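Local coordinates for beta-N-acetylhexosaminidase (Beutenbergia cavernae, PDB 5BU9), which probably hydrolyses terminal non-reducing N-acetyl-D-hexosamine residues from N-acetyl-beta-D-hexosaminides, as a member of glycosyl hydrolase family 3, at residues A[79-84]-A[129-134]. Residues are numbered along the deposited sequence; the frame is centred on the assembly and turned at random.
Sequences DQEGGN and NLAPVM
The side-chain amide of N129 grips the backbone of Q80 with both of its ends. OD1 of N129 takes the N-H of Q80 at 2.9 Å, in the plane of its own carbonyl and on a lone pair. ND2 of N129 gives a hydrogen to O of Q80, also at 2.9 Å and fairly straight at 166°. That oxygen lies in the amide plane of N129, but ND2 stands above the carbonyl plane of Q80. With CG anti to the backbone N (chi1 -163°), the amide of N129 reaches across to strand 75-82. An alanine here would remove both bonds and would probably leave the N-H and C=O of Q80 without these mates.

Strands 75-82 and 128-129 are parallel neighbours in the TIM-type barrel of the family 3 N-terminal domain. Residues 79-82 are the end of the first strand, and 130-134 belong to the loop that follows the second.

From CB of E81 the chain leads to CG, which rests 3.8 Å from CB of A131, with O of L130 at 4.0 Å. The chain is extended beyond CG, which brings OE1 of E81 to 3.5 Å from CG2 of V133, with CD beside the same methyl. OE2 forms salt bridges with K184 and R154. K184 also hydrogen-bonds to O of L130.

OD1 of D79 lies 3.2 Å from CB of L130 and also touches its CD1. The same oxygen hydrogen-bonds to a bound glycerol, probably from the crystallisation liquor.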
ATOM      1  N   ASP A  79       3.728   4.432  -6.471  1.00 28.18           N
ATOM      2  CA  ASP A  79       3.075   5.571  -5.817  1.00 26.18           C
ATOM      3  C   ASP A  79       2.695   6.646  -6.816  1.00 32.34           C
ATOM      4  O   ASP A  79       3.513   7.563  -7.052  1.00 35.21           O
ATOM      5  CB  ASP A  79       3.999   6.228  -4.774  1.00 30.95           C
ATOM      6  CG  ASP A  79       3.942   5.556  -3.403  1.00 39.75           C
ATOM      7  OD1 ASP A  79       3.130   4.618  -3.187  1.00 53.14           O
ATOM      8  OD2 ASP A  79       4.725   5.989  -2.530  1.00 48.69           O
ATOM      9  N   GLN A  80       1.481   6.579  -7.380  1.00 31.80           N
ATOM     10  CA  GLN A  80       1.083   7.585  -8.374  1.00 36.42           C
ATOM     11  C   GLN A  80      -0.128   8.358  -7.838  1.00 44.36           C
ATOM     12  O   GLN A  80      -1.226   8.210  -8.333  1.00 32.17           O
ATOM     13  CB  GLN A  80       0.786   6.934  -9.738  1.00 30.49           C
ATOM     14  CG  GLN A  80       0.786   7.916 -10.948  1.00 38.42           C
ATOM     15  CD  GLN A  80       2.187   8.216 -11.513  1.00 52.92           C
ATOM     16  OE1 GLN A  80       3.170   8.158 -10.792  1.00 34.28           O
ATOM     17  NE2 GLN A  80       2.272   8.512 -12.814  1.00 33.79           N
ATOM     18  N   GLU A  81       0.079   9.170  -6.806  1.00 31.51           N
ATOM     19  CA  GLU A  81      -1.006   9.975  -6.222  1.00 34.72           C
ATOM     20  C   GLU A  81      -1.241  11.228  -7.031  1.00 43.47           C
ATOM     21  O   GLU A  81      -2.382  11.658  -7.198  1.00 44.48           O
ATOM     22  CB  GLU A  81      -0.698  10.392  -4.768  1.00 30.76           C
ATOM     23  CG  GLU A  81      -0.506   9.240  -3.769  1.00 32.83           C
ATOM     24  CD  GLU A  81       0.064   9.718  -2.438  1.00 45.17           C
ATOM     25  OE1 GLU A  81      -0.143  10.888  -2.047  1.00 35.16           O
ATOM     26  OE2 GLU A  81       0.762   8.930  -1.786  1.00 30.94           O
ATOM     27  N   GLY A  82      -0.142  11.813  -7.516  1.00 31.72           N
ATOM     28  CA  GLY A  82      -0.153  13.161  -8.062  1.00 37.03           C
ATOM     29  C   GLY A  82       0.596  14.173  -7.196  1.00 33.02           C
ATOM     30  O   GLY A  82       0.839  13.930  -6.000  1.00 39.70           O
ATOM     31  N   GLY A  83       0.989  15.293  -7.810  1.00 38.45           N
ATOM     32  CA  GLY A  83       1.608  16.386  -7.084  1.00 41.65           C
ATOM     33  C   GLY A  83       2.976  16.028  -6.512  1.00 39.46           C
ATOM     34  O   GLY A  83       3.901  15.683  -7.246  1.00 39.26           O
ATOM     35  N   ASN A  84       3.111  16.115  -5.198  1.00 34.28           N
ATOM     36  CA  ASN A  84       4.377  15.801  -4.532  1.00 37.69           C
ATOM     37  C   ASN A  84       4.663  14.298  -4.493  1.00 43.71           C
ATOM     38  O   ASN A  84       5.754  13.897  -4.112  1.00 38.88           O
ATOM     39  CB  ASN A  84       4.374  16.382  -3.112  1.00 36.65           C
ATOM     40  CG  ASN A  84       4.476  17.907  -3.119  1.00 45.22           C
ATOM     41  OD1 ASN A  84       5.346  18.471  -3.760  1.00 49.70           O
ATOM     42  ND2 ASN A  84       3.567  18.569  -2.431  1.00 34.47           N
ATOM     43  N   ASN A 129      -2.098   0.837  -7.980  1.00 29.16           N
ATOM     44  CA  ASN A 129      -1.690   2.172  -7.521  1.00 30.78           C
ATOM     45  C   ASN A 129      -1.822   2.256  -5.996  1.00 36.71           C
ATOM     46  O   ASN A 129      -2.890   1.976  -5.447  1.00 33.28           O
ATOM     47  CB  ASN A 129      -2.538   3.258  -8.204  1.00 35.56           C
ATOM     48  CG  ASN A 129      -1.916   4.656  -8.116  1.00 34.14           C
ATOM     49  OD1 ASN A 129      -0.858   4.840  -7.532  1.00 31.81           O
ATOM     50  ND2 ASN A 129      -2.588   5.656  -8.722  1.00 29.99           N
ATOM     51  N   LEU A 130      -0.746   2.633  -5.309  1.00 28.42           N
ATOM     52  CA  LEU A 130      -0.846   2.894  -3.868  1.00 33.53           C
ATOM     53  C   LEU A 130      -1.410   4.312  -3.669  1.00 42.06           C
ATOM     54  O   LEU A 130      -0.698   5.274  -3.321  1.00 37.08           O
ATOM     55  CB  LEU A 130       0.519   2.702  -3.164  1.00 25.46           C
ATOM     56  CG  LEU A 130       1.249   1.381  -3.434  1.00 32.59           C
ATOM     57  CD1 LEU A 130       2.418   1.223  -2.466  1.00 24.87           C
ATOM     58  CD2 LEU A 130       0.318   0.170  -3.326  1.00 26.79           C
ATOM     59  N   ALA A 131      -2.715   4.412  -3.894  1.00 29.00           N
ATOM     60  CA  ALA A 131      -3.472   5.668  -3.875  1.00 32.55           C
ATOM     61  C   ALA A 131      -4.903   5.205  -4.143  1.00 46.44           C
ATOM     62  O   ALA A 131      -5.071   4.130  -4.673  1.00 31.75           O
ATOM     63  CB  ALA A 131      -2.959   6.655  -4.964  1.00 34.82           C
ATOM     64  N   PRO A 132      -5.936   6.000  -3.810  1.00 28.85           N
ATOM     65  CA  PRO A 132      -5.902   7.369  -3.299  1.00 43.87           C
ATOM     66  C   PRO A 132      -5.709   7.451  -1.788  1.00 43.84           C
ATOM     67  O   PRO A 132      -6.084   6.545  -1.054  1.00 30.98           O
ATOM     68  CB  PRO A 132      -7.278   7.903  -3.687  1.00 46.24           C
ATOM     69  CG  PRO A 132      -8.185   6.657  -3.539  1.00 36.23           C
ATOM     70  CD  PRO A 132      -7.323   5.501  -3.966  1.00 34.32           C
ATOM     71  N   VAL A 133      -5.135   8.561  -1.346  1.00 30.41           N
ATOM     72  CA  VAL A 133      -5.131   8.965   0.061  1.00 29.02           C
ATOM     73  C   VAL A 133      -6.538   9.305   0.540  1.00 34.60           C
ATOM     74  O   VAL A 133      -7.166  10.230   0.043  1.00 38.10           O
ATOM     75  CB  VAL A 133      -4.200  10.169   0.266  1.00 35.07           C
ATOM     76  CG1 VAL A 133      -4.397  10.775   1.617  1.00 27.10           C
ATOM     77  CG2 VAL A 133      -2.755   9.759   0.069  1.00 27.07           C
HETATM   78  N   MSE A 134      -7.039   8.573   1.521  1.00 29.21           N
HETATM   79  CA  MSE A 134      -8.342   8.907   2.084  1.00 32.19           C
HETATM   80  C   MSE A 134      -8.220   9.409   3.516  1.00 52.90           C
HETATM   81  O   MSE A 134      -9.203   9.439   4.257  1.00 37.95           O
HETATM   82  CB  MSE A 134      -9.275   7.707   2.006  1.00 29.65           C
HETATM   83  CG  MSE A 134      -9.474   7.253   0.573  1.00 40.22           C
HETATM   84 SE   MSE A 134     -11.038   6.130   0.338  0.72 44.78          SE
HETATM   85  CE  MSE A 134     -12.387   7.549   0.295  1.00 40.73           C
TER